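Local coordinates for proteasome accessory factor B/C (PafBC) (Paenarthrobacter aurescens, PDB 6SJ9), which regulates transcription in the bacterial DNA damage response, probably by binding DNA through winged helix-turn-helix domains, at residues L353-F358 with Q363-Q368; S98-L103 with E459-K464; I163-Q168 with W192-L197. One frame throughout, in Å; residues are numbered along the deposited sequence.

In all three contacts the side chains meet through apolar groups. Interaction 2 lies nearest the centre of the chain and is buried. Interaction 3 is also buried, but inside a WYL domain farther from that centre. Interaction 1 is partly buried, since Phe358 and Gly364 are partly exposed, and it alone brings a backbone carbonyl into the contact. Interactions 1 and 2 are neighbours: Leu353 touches Val100 and Leu103, and Val356 touches Thr99, so helix 346-360 rests on helix 95-118. Interactions 1 and 3 do not touch, yet both reach the same antiparallel sheet. Interaction 2 joins helices far apart in sequence, whereas the other two join elements close along the chain.

Interaction 1 (L353-F358 with Q363-Q368); sequences LQLVPF and QGLHIQ
Leu365 packs its isobutyl group against Phe358 at the end of helix 346-360. The closest side-chain approach is 3.8 Å, from Leu365 CG to Phe358 CB. The methylene, not the ring, is the main surface that Leu365 meets. Phe358 CG lies anti to its own carbonyl carbon (chi1 -67°), which carries the ring away from the 363-368 segment after CB has pointed toward it. The ring continues to Val370 of helix 367-374, and its edge meets Leu355 O in the ring plane.

Leu365 extends its branch anti to the backbone N (chi1 -169°). This sets CD1 over both helix residues. CD1 lies 4.0 Å from Phe358 CB and 4.2 Å from Leu355 CB. Leu355 turns the rest of its side chain to Phe374, Leu381 and Leu385.

The backbone is close too. Phe358 O stands 3.1 Å from Gly364 C. It is also 3.3 Å from Gly364 O, but these are two acceptors and no bond forms. Gly364 has positive phi (77°), a conformation that favours glycine.

The order helix, short strand, helix is that of a winged helix-turn-helix domain. The first helix turns back through a short loop into strand 365-366, which leads at once into helix 367-374. Leu365 is backbone-bonded to Val411 in the sheet, and His366 holds the N-cap position of the next helix.

The contact therefore rests mainly on apolar van der Waals packing and is only partly buried. Leu365 joins the first helix to the sheet by dispersion contacts, while its backbone finds its polar partner in the neighbouring strand.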
loop_
_atom_site.group_PDB
_atom_site.type_symbol
_atom_site.label_atom_id
_atom_site.label_comp_id
_atom_site.label_asym_id
_atom_site.label_seq_id
_atom_site.Cartn_x
_atom_site.Cartn_y
_atom_site.Cartn_z
ATOM N N LEU A 353 -7.397 8.560 -7.763
ATOM C CA LEU A 353 -8.601 8.884 -7.017
ATOM C C LEU A 353 -9.802 9.041 -7.950
ATOM O O LEU A 353 -10.919 8.656 -7.600
ATOM C CB LEU A 353 -8.388 10.159 -6.197
ATOM C CG LEU A 353 -7.446 9.982 -5.009
ATOM C CD1 LEU A 353 -7.232 11.314 -4.406
ATOM C CD2 LEU A 353 -8.052 9.011 -3.983
ATOM N N GLN A 354 -9.587 9.631 -9.134
ATOM C CA GLN A 354 -10.641 9.903 -10.097
ATOM C C GLN A 354 -11.052 8.658 -10.862
ATOM O O GLN A 354 -12.047 8.691 -11.588
ATOM C CB GLN A 354 -10.182 10.991 -11.079
ATOM C CG GLN A 354 -10.185 12.367 -10.459
ATOM C CD GLN A 354 -9.354 13.357 -11.245
ATOM O OE1 GLN A 354 -9.206 13.252 -12.455
ATOM N NE2 GLN A 354 -8.719 14.282 -10.527
ATOM N N LEU A 355 -10.286 7.579 -10.750
ATOM C CA LEU A 355 -10.750 6.315 -11.293
ATOM C C LEU A 355 -11.856 5.728 -10.416
ATOM O O LEU A 355 -12.714 4.998 -10.923
ATOM C CB LEU A 355 -9.594 5.318 -11.405
ATOM C CG LEU A 355 -8.404 5.751 -12.248
ATOM C CD1 LEU A 355 -7.393 4.584 -12.368
ATOM C CD2 LEU A 355 -8.878 6.150 -13.634
ATOM N N VAL A 356 -11.856 6.047 -9.116
ATOM C CA VAL A 356 -12.790 5.387 -8.195
ATOM C C VAL A 356 -14.246 5.539 -8.650
ATOM O O VAL A 356 -14.952 4.519 -8.728
ATOM C CB VAL A 356 -12.542 5.867 -6.752
ATOM C CG1 VAL A 356 -13.586 5.260 -5.772
ATOM C CG2 VAL A 356 -11.127 5.519 -6.327
ATOM N N PRO A 357 -14.744 6.735 -9.002
ATOM C CA PRO A 357 -16.168 6.832 -9.435
ATOM C C PRO A 357 -16.499 5.977 -10.658
ATOM O O PRO A 357 -17.634 5.496 -10.764
ATOM C CB PRO A 357 -16.366 8.329 -9.733
ATOM C CG PRO A 357 -15.375 9.013 -8.832
ATOM C CD PRO A 357 -14.134 8.067 -8.826
ATOM N N PHE A 358 -15.554 5.782 -11.592
ATOM C CA PHE A 358 -15.794 4.866 -12.713
ATOM C C PHE A 358 -15.912 3.430 -12.240
ATOM O O PHE A 358 -16.830 2.714 -12.645
ATOM C CB PHE A 358 -14.655 4.941 -13.734
ATOM C CG PHE A 358 -14.576 6.237 -14.436
ATOM C CD1 PHE A 358 -15.414 6.499 -15.537
ATOM C CD2 PHE A 358 -13.710 7.216 -13.990
ATOM C CE1 PHE A 358 -15.354 7.704 -16.216
ATOM C CE2 PHE A 358 -13.651 8.420 -14.637
ATOM C CZ PHE A 358 -14.481 8.687 -15.751
ATOM N N GLN A 363 -21.987 0.829 -14.520
ATOM C CA GLN A 363 -21.402 0.310 -15.760
ATOM C C GLN A 363 -19.894 0.093 -15.688
ATOM O O GLN A 363 -19.301 -0.414 -16.655
ATOM C CB GLN A 363 -21.743 1.215 -16.930
ATOM C CG GLN A 363 -23.241 1.329 -17.120
ATOM C CD GLN A 363 -23.571 1.625 -18.544
ATOM O OE1 GLN A 363 -24.558 1.109 -19.095
ATOM N NE2 GLN A 363 -22.749 2.465 -19.168
ATOM N N GLY A 364 -19.255 0.477 -14.588
ATOM C CA GLY A 364 -17.855 0.179 -14.424
ATOM C C GLY A 364 -16.946 1.091 -15.230
ATOM O O GLY A 364 -17.339 2.093 -15.820
ATOM N N LEU A 365 -15.703 0.669 -15.288
ATOM C CA LEU A 365 -14.615 1.437 -15.864
ATOM C C LEU A 365 -14.291 0.765 -17.190
ATOM O O LEU A 365 -13.813 -0.375 -17.195
ATOM C CB LEU A 365 -13.410 1.442 -14.911
ATOM C CG LEU A 365 -12.306 2.461 -15.308
ATOM C CD1 LEU A 365 -11.364 2.717 -14.132
ATOM C CD2 LEU A 365 -11.513 1.987 -16.497
ATOM N N HIS A 366 -14.596 1.448 -18.312
ATOM C CA HIS A 366 -14.236 0.941 -19.637
ATOM C C HIS A 366 -12.851 1.462 -20.018
ATOM O O HIS A 366 -12.647 2.670 -20.205
ATOM C CB HIS A 366 -15.287 1.313 -20.682
ATOM C CG HIS A 366 -16.543 0.523 -20.529
ATOM N ND1 HIS A 366 -16.712 -0.712 -21.113
ATOM C CD2 HIS A 366 -17.656 0.747 -19.790
ATOM C CE1 HIS A 366 -17.894 -1.201 -20.778
ATOM N NE2 HIS A 366 -18.488 -0.331 -19.982
ATOM N N ILE A 367 -11.900 0.555 -20.114
ATOM C CA ILE A 367 -10.506 0.980 -20.054
ATOM C C ILE A 367 -10.164 1.915 -21.218
ATOM O O ILE A 367 -9.609 3.008 -20.996
ATOM C CB ILE A 367 -9.576 -0.232 -19.993
ATOM C CG1 ILE A 367 -9.649 -0.809 -18.584
ATOM C CG2 ILE A 367 -8.119 0.214 -20.239
ATOM C CD1 ILE A 367 -9.048 -2.168 -18.470
ATOM N N GLN A 368 -10.493 1.518 -22.460
ATOM C CA GLN A 368 -10.038 2.337 -23.600
ATOM C C GLN A 368 -10.625 3.738 -23.527
ATOM O O GLN A 368 -9.919 4.739 -23.705
ATOM C CB GLN A 368 -10.410 1.742 -24.953
ATOM C CG GLN A 368 -9.734 2.544 -26.144
ATOM C CD GLN A 368 -8.184 2.498 -26.025
ATOM O OE1 GLN A 368 -7.594 1.417 -26.047
ATOM N NE2 GLN A 368 -7.540 3.655 -25.896
#

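Interaction 2 (S98-L103 with E459-K464); sequences STVLLL and ESVTIK
Val461 has CG1 between its backbone N and carbonyl carbon (chi1 76°), and this leaves CG2 anti to the N. Its two methyls thus part toward two residues of helix 95-118. On that helix, Val100 holds CG1 anti to its own N (chi1 172°). Leu101 starts out to one side, but with CG anti to its N (chi1 -161°) its CD1 end comes nearer to Val461.

Each methyl of Val461 has its own partner. CG1 meets Val100 CG1 at 4.2 Å. CG2 meets Leu101 CD1 at 3.9 Å, the closer of the two contacts. In both pairs the side chains cross at a slant and meet through methyl groups. Val461 sets one methyl against each of two successive residues, Val100 and Leu101. The helices come fairly close here, with Leu101 CA 7.2 Å from Val461 CA.

Other elements complete the core around this point. Leu437 of helix 427-441 touches both Val100 and Val461. Leu93 of strand 90-93 touches both Leu101 and Val461. Polar links lie beside the apolar patch: Glu97 forms a salt bridge with Lys464 NZ and accepts a hydrogen bond from Ser460 OG.

The contact joins helix 95-118 to helix 457-469, whose 459-464 segment falls in the PafC helix-turn-helix family region. More than 350 residues separate the two segments, so the packing ties distant parts of this fused PafB/PafC-type chain together.

All three touching residues are buried and aliphatic. The contact itself brings no directional bond. Its stability probably comes from van der Waals contact and the burial of apolar surface. The polar links between the same helices run through Glu97, beside this patch.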
loop_
_atom_site.group_PDB
_atom_site.type_symbol
_atom_site.label_atom_id
_atom_site.label_comp_id
_atom_site.label_asym_id
_atom_site.label_seq_id
_atom_site.Cartn_x
_atom_site.Cartn_y
_atom_site.Cartn_z
ATOM N N SER A 98 -13.843 2.371 0.491
ATOM C CA SER A 98 -12.894 1.298 0.700
ATOM C C SER A 98 -11.755 1.341 -0.300
ATOM O O SER A 98 -10.623 0.990 0.052
ATOM C CB SER A 98 -13.617 -0.043 0.574
ATOM O OG SER A 98 -14.736 -0.087 1.454
ATOM N N THR A 99 -12.034 1.757 -1.544
ATOM C CA THR A 99 -10.962 1.821 -2.533
ATOM C C THR A 99 -10.006 2.974 -2.236
ATOM O O THR A 99 -8.795 2.788 -2.275
ATOM C CB THR A 99 -11.543 1.970 -3.946
ATOM O OG1 THR A 99 -12.530 0.959 -4.158
ATOM C CG2 THR A 99 -10.445 1.849 -5.003
ATOM N N VAL A 100 -10.534 4.141 -1.859
ATOM C CA VAL A 100 -9.682 5.247 -1.441
ATOM C C VAL A 100 -8.814 4.821 -0.276
ATOM O O VAL A 100 -7.596 5.035 -0.253
ATOM C CB VAL A 100 -10.535 6.450 -1.033
ATOM C CG1 VAL A 100 -9.590 7.544 -0.380
ATOM C CG2 VAL A 100 -11.288 6.967 -2.197
ATOM N N LEU A 101 -9.437 4.156 0.688
ATOM C CA LEU A 101 -8.725 3.696 1.867
ATOM C C LEU A 101 -7.576 2.779 1.497
ATOM O O LEU A 101 -6.588 2.682 2.229
ATOM C CB LEU A 101 -9.721 3.002 2.780
ATOM C CG LEU A 101 -9.269 2.868 4.200
ATOM C CD1 LEU A 101 -9.103 4.248 4.733
ATOM C CD2 LEU A 101 -10.323 2.125 4.900
ATOM N N LEU A 102 -7.726 2.049 0.397
ATOM C CA LEU A 102 -6.695 1.147 -0.089
ATOM C C LEU A 102 -5.458 1.897 -0.568
ATOM O O LEU A 102 -4.325 1.501 -0.280
ATOM C CB LEU A 102 -7.288 0.341 -1.234
ATOM C CG LEU A 102 -6.445 -0.648 -1.997
ATOM C CD1 LEU A 102 -5.593 -1.426 -1.010
ATOM C CD2 LEU A 102 -7.444 -1.597 -2.721
ATOM N N LEU A 103 -5.660 3.017 -1.242
ATOM C CA LEU A 103 -4.526 3.817 -1.676
ATOM C C LEU A 103 -3.858 4.428 -0.450
ATOM O O LEU A 103 -2.637 4.467 -0.362
ATOM C CB LEU A 103 -5.005 4.883 -2.680
ATOM C CG LEU A 103 -3.933 5.727 -3.297
ATOM C CD1 LEU A 103 -2.849 4.889 -3.864
ATOM C CD2 LEU A 103 -4.568 6.699 -4.356
ATOM N N GLU A 459 -13.304 12.494 1.484
ATOM C CA GLU A 459 -13.747 13.253 2.651
ATOM C C GLU A 459 -14.511 12.359 3.629
ATOM O O GLU A 459 -14.299 12.416 4.850
ATOM C CB GLU A 459 -14.624 14.431 2.228
ATOM C CG GLU A 459 -15.179 15.182 3.439
ATOM C CD GLU A 459 -16.416 16.048 3.142
ATOM O OE1 GLU A 459 -17.309 15.605 2.377
ATOM O OE2 GLU A 459 -16.511 17.160 3.712
ATOM N N SER A 460 -15.429 11.544 3.111
ATOM C CA SER A 460 -16.266 10.782 4.020
ATOM C C SER A 460 -15.472 9.698 4.738
ATOM O O SER A 460 -15.718 9.448 5.922
ATOM C CB SER A 460 -17.487 10.173 3.293
ATOM O OG SER A 460 -17.145 9.088 2.448
ATOM N N VAL A 461 -14.548 9.021 4.046
ATOM C CA VAL A 461 -13.780 7.982 4.725
ATOM C C VAL A 461 -12.806 8.624 5.725
ATOM O O VAL A 461 -12.537 8.037 6.782
ATOM C CB VAL A 461 -13.081 7.027 3.738
ATOM C CG1 VAL A 461 -11.858 7.658 3.105
ATOM C CG2 VAL A 461 -12.690 5.747 4.431
ATOM N N THR A 462 -12.369 9.872 5.475
ATOM C CA THR A 462 -11.522 10.581 6.444
ATOM C C THR A 462 -12.278 10.856 7.750
ATOM O O THR A 462 -11.762 10.595 8.839
ATOM C CB THR A 462 -11.015 11.882 5.829
ATOM O OG1 THR A 462 -10.209 11.534 4.699
ATOM C CG2 THR A 462 -10.192 12.748 6.861
ATOM N N ILE A 463 -13.519 11.317 7.648
ATOM C CA ILE A 463 -14.344 11.576 8.819
ATOM C C ILE A 463 -14.602 10.266 9.571
ATOM O O ILE A 463 -14.462 10.195 10.792
ATOM C CB ILE A 463 -15.652 12.270 8.377
ATOM C CG1 ILE A 463 -15.298 13.611 7.743
ATOM C CG2 ILE A 463 -16.623 12.533 9.534
ATOM C CD1 ILE A 463 -16.493 14.368 7.130
ATOM N N LYS A 464 -14.982 9.205 8.852
ATOM C CA LYS A 464 -15.271 7.935 9.521
ATOM C C LYS A 464 -14.043 7.374 10.232
ATOM O O LYS A 464 -14.121 6.966 11.395
ATOM C CB LYS A 464 -15.808 6.923 8.521
ATOM C CG LYS A 464 -17.120 7.335 7.911
ATOM C CD LYS A 464 -17.562 6.332 6.841
ATOM C CE LYS A 464 -18.975 6.659 6.307
ATOM N NZ LYS A 464 -19.351 5.555 5.394
#

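Interaction 3 (I163-Q168 with W192-L197); sequences IRFGYQ and WYLVGL
Ile163 and Phe165 are held in place by backbone hydrogen bonds to Val180 and Arg178 of strand 175-188. Their side chains meet Leu194 across the inside of the curled sheet, and this second contact is purely apolar. Ile163 and Leu194 meet tip to tip, with Ile163 CD1 3.8 Å from Leu194 CD2. The same methyl of Leu194 lies 3.9 Å from Phe165 CE2. It approaches that ring obliquely.

Leu194 points toward the 163-168 strand, and its branch runs anti to the backbone N (chi1 167°). Phe165 has CG between its N and carbonyl carbon (chi1 52°), which aims the ring at Leu194 from the opposite direction.

Both strands pair antiparallel with the long strand 175-188, in the strongly bent sheet of the Sm-like WYL domain. The curl of the sheet lets strands that are not paired with each other pack across its inside. Helix 147-159 covers the same patch, with Ala156 against Ile163 and Val153 against Leu194. Pro182 also touches Leu194, and the Phe165 ring meets Phe207 edge-to-face.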
loop_
_atom_site.group_PDB
_atom_site.type_symbol
_atom_site.label_atom_id
_atom_site.label_comp_id
_atom_site.label_asym_id
_atom_site.label_seq_id
_atom_site.Cartn_x
_atom_site.Cartn_y
_atom_site.Cartn_z
ATOM N N ILE A 163 -4.883 -19.269 -23.672
ATOM C CA ILE A 163 -3.675 -19.387 -22.861
ATOM C C ILE A 163 -3.510 -20.828 -22.380
ATOM O O ILE A 163 -4.427 -21.651 -22.444
ATOM C CB ILE A 163 -3.676 -18.456 -21.610
ATOM C CG1 ILE A 163 -4.819 -18.831 -20.677
ATOM C CG2 ILE A 163 -3.829 -17.012 -22.033
ATOM C CD1 ILE A 163 -4.919 -17.932 -19.406
ATOM N N ARG A 164 -2.308 -21.117 -21.889
ATOM C CA ARG A 164 -2.016 -22.380 -21.222
ATOM C C ARG A 164 -1.123 -22.118 -20.013
ATOM O O ARG A 164 -0.321 -21.176 -19.994
ATOM C CB ARG A 164 -1.421 -23.393 -22.221
ATOM C CG ARG A 164 -0.011 -23.907 -21.994
ATOM C CD ARG A 164 0.605 -24.339 -23.328
ATOM N NE ARG A 164 -0.415 -24.965 -24.160
ATOM C CZ ARG A 164 -0.395 -25.013 -25.501
ATOM N NH1 ARG A 164 0.601 -24.462 -26.210
ATOM N NH2 ARG A 164 -1.418 -25.583 -26.151
ATOM N N PHE A 165 -1.291 -22.938 -18.981
ATOM C CA PHE A 165 -0.528 -22.768 -17.744
ATOM C C PHE A 165 -0.622 -24.034 -16.912
ATOM O O PHE A 165 -1.567 -24.834 -17.052
ATOM C CB PHE A 165 -0.992 -21.602 -16.862
ATOM C CG PHE A 165 -2.453 -21.626 -16.568
ATOM C CD1 PHE A 165 -2.944 -22.273 -15.422
ATOM C CD2 PHE A 165 -3.360 -21.064 -17.473
ATOM C CE1 PHE A 165 -4.330 -22.317 -15.193
ATOM C CE2 PHE A 165 -4.721 -21.093 -17.227
ATOM C CZ PHE A 165 -5.217 -21.734 -16.118
ATOM N N GLY A 166 0.404 -24.221 -16.079
ATOM C CA GLY A 166 0.375 -25.300 -15.111
ATOM C C GLY A 166 -0.568 -24.979 -13.963
ATOM O O GLY A 166 -0.574 -23.875 -13.428
ATOM N N TYR A 167 -1.373 -25.961 -13.579
ATOM C CA TYR A 167 -2.357 -25.745 -12.530
ATOM C C TYR A 167 -2.366 -26.917 -11.563
ATOM O O TYR A 167 -2.549 -28.065 -11.979
ATOM C CB TYR A 167 -3.764 -25.541 -13.077
ATOM C CG TYR A 167 -4.630 -24.970 -12.006
ATOM C CD1 TYR A 167 -4.392 -23.687 -11.550
ATOM C CD2 TYR A 167 -5.676 -25.687 -11.460
ATOM C CE1 TYR A 167 -5.163 -23.115 -10.580
ATOM C CE2 TYR A 167 -6.467 -25.127 -10.445
ATOM C CZ TYR A 167 -6.193 -23.842 -10.012
ATOM O OH TYR A 167 -6.932 -23.243 -9.034
ATOM N N GLN A 168 -2.205 -26.628 -10.278
ATOM C CA GLN A 168 -2.278 -27.690 -9.278
ATOM C C GLN A 168 -3.737 -27.950 -8.916
ATOM O O GLN A 168 -4.356 -27.207 -8.139
ATOM C CB GLN A 168 -1.438 -27.336 -8.059
ATOM C CG GLN A 168 -1.145 -28.574 -7.239
ATOM C CD GLN A 168 0.280 -28.609 -6.754
ATOM O OE1 GLN A 168 1.078 -29.424 -7.225
ATOM N NE2 GLN A 168 0.619 -27.718 -5.821
ATOM N N TRP A 192 -7.191 -13.595 -5.900
ATOM C CA TRP A 192 -7.487 -13.383 -7.307
ATOM C C TRP A 192 -7.697 -14.703 -8.048
ATOM O O TRP A 192 -7.006 -15.699 -7.814
ATOM C CB TRP A 192 -6.391 -12.590 -7.985
ATOM C CG TRP A 192 -6.458 -11.111 -7.739
ATOM C CD1 TRP A 192 -5.858 -10.407 -6.711
ATOM C CD2 TRP A 192 -7.193 -10.158 -8.498
ATOM N NE1 TRP A 192 -6.141 -9.062 -6.834
ATOM C CE2 TRP A 192 -6.973 -8.881 -7.905
ATOM C CE3 TRP A 192 -8.032 -10.251 -9.610
ATOM C CZ2 TRP A 192 -7.558 -7.708 -8.396
ATOM C CZ3 TRP A 192 -8.617 -9.071 -10.108
ATOM C CH2 TRP A 192 -8.369 -7.811 -9.491
ATOM N N TYR A 193 -8.620 -14.672 -8.981
ATOM C CA TYR A 193 -9.065 -15.834 -9.726
ATOM C C TYR A 193 -9.106 -15.463 -11.200
ATOM O O TYR A 193 -9.421 -14.323 -11.545
ATOM C CB TYR A 193 -10.481 -16.263 -9.338
ATOM C CG TYR A 193 -10.625 -16.669 -7.886
ATOM C CD1 TYR A 193 -10.702 -15.713 -6.881
ATOM C CD2 TYR A 193 -10.670 -18.009 -7.516
ATOM C CE1 TYR A 193 -10.832 -16.098 -5.532
ATOM C CE2 TYR A 193 -10.800 -18.397 -6.179
ATOM C CZ TYR A 193 -10.877 -17.434 -5.198
ATOM O OH TYR A 193 -10.995 -17.822 -3.874
ATOM N N LEU A 194 -8.893 -16.471 -12.044
ATOM C CA LEU A 194 -9.149 -16.433 -13.477
ATOM C C LEU A 194 -10.377 -17.298 -13.752
ATOM O O LEU A 194 -10.502 -18.424 -13.222
ATOM C CB LEU A 194 -7.936 -16.986 -14.233
ATOM C CG LEU A 194 -8.187 -17.301 -15.719
ATOM C CD1 LEU A 194 -8.348 -16.044 -16.609
ATOM C CD2 LEU A 194 -7.070 -18.181 -16.231
ATOM N N VAL A 195 -11.327 -16.761 -14.506
ATOM C CA VAL A 195 -12.446 -17.567 -14.970
ATOM C C VAL A 195 -12.359 -17.617 -16.483
ATOM O O VAL A 195 -12.010 -16.617 -17.128
ATOM C CB VAL A 195 -13.836 -17.060 -14.507
ATOM C CG1 VAL A 195 -14.082 -15.681 -15.016
ATOM C CG2 VAL A 195 -14.929 -17.969 -15.063
ATOM N N GLY A 196 -12.629 -18.794 -17.051
ATOM C CA GLY A 196 -12.599 -18.896 -18.495
ATOM C C GLY A 196 -13.109 -20.257 -18.921
ATOM O O GLY A 196 -13.473 -21.099 -18.088
ATOM N N LEU A 197 -13.200 -20.433 -20.251
ATOM C CA LEU A 197 -13.622 -21.719 -20.806
ATOM C C LEU A 197 -12.401 -22.646 -20.828
ATOM O O LEU A 197 -11.425 -22.399 -21.544
ATOM C CB LEU A 197 -14.220 -21.521 -22.199
ATOM C CG LEU A 197 -14.652 -22.799 -22.941
ATOM C CD1 LEU A 197 -15.730 -23.426 -22.078
ATOM C CD2 LEU A 197 -15.294 -22.487 -24.285
#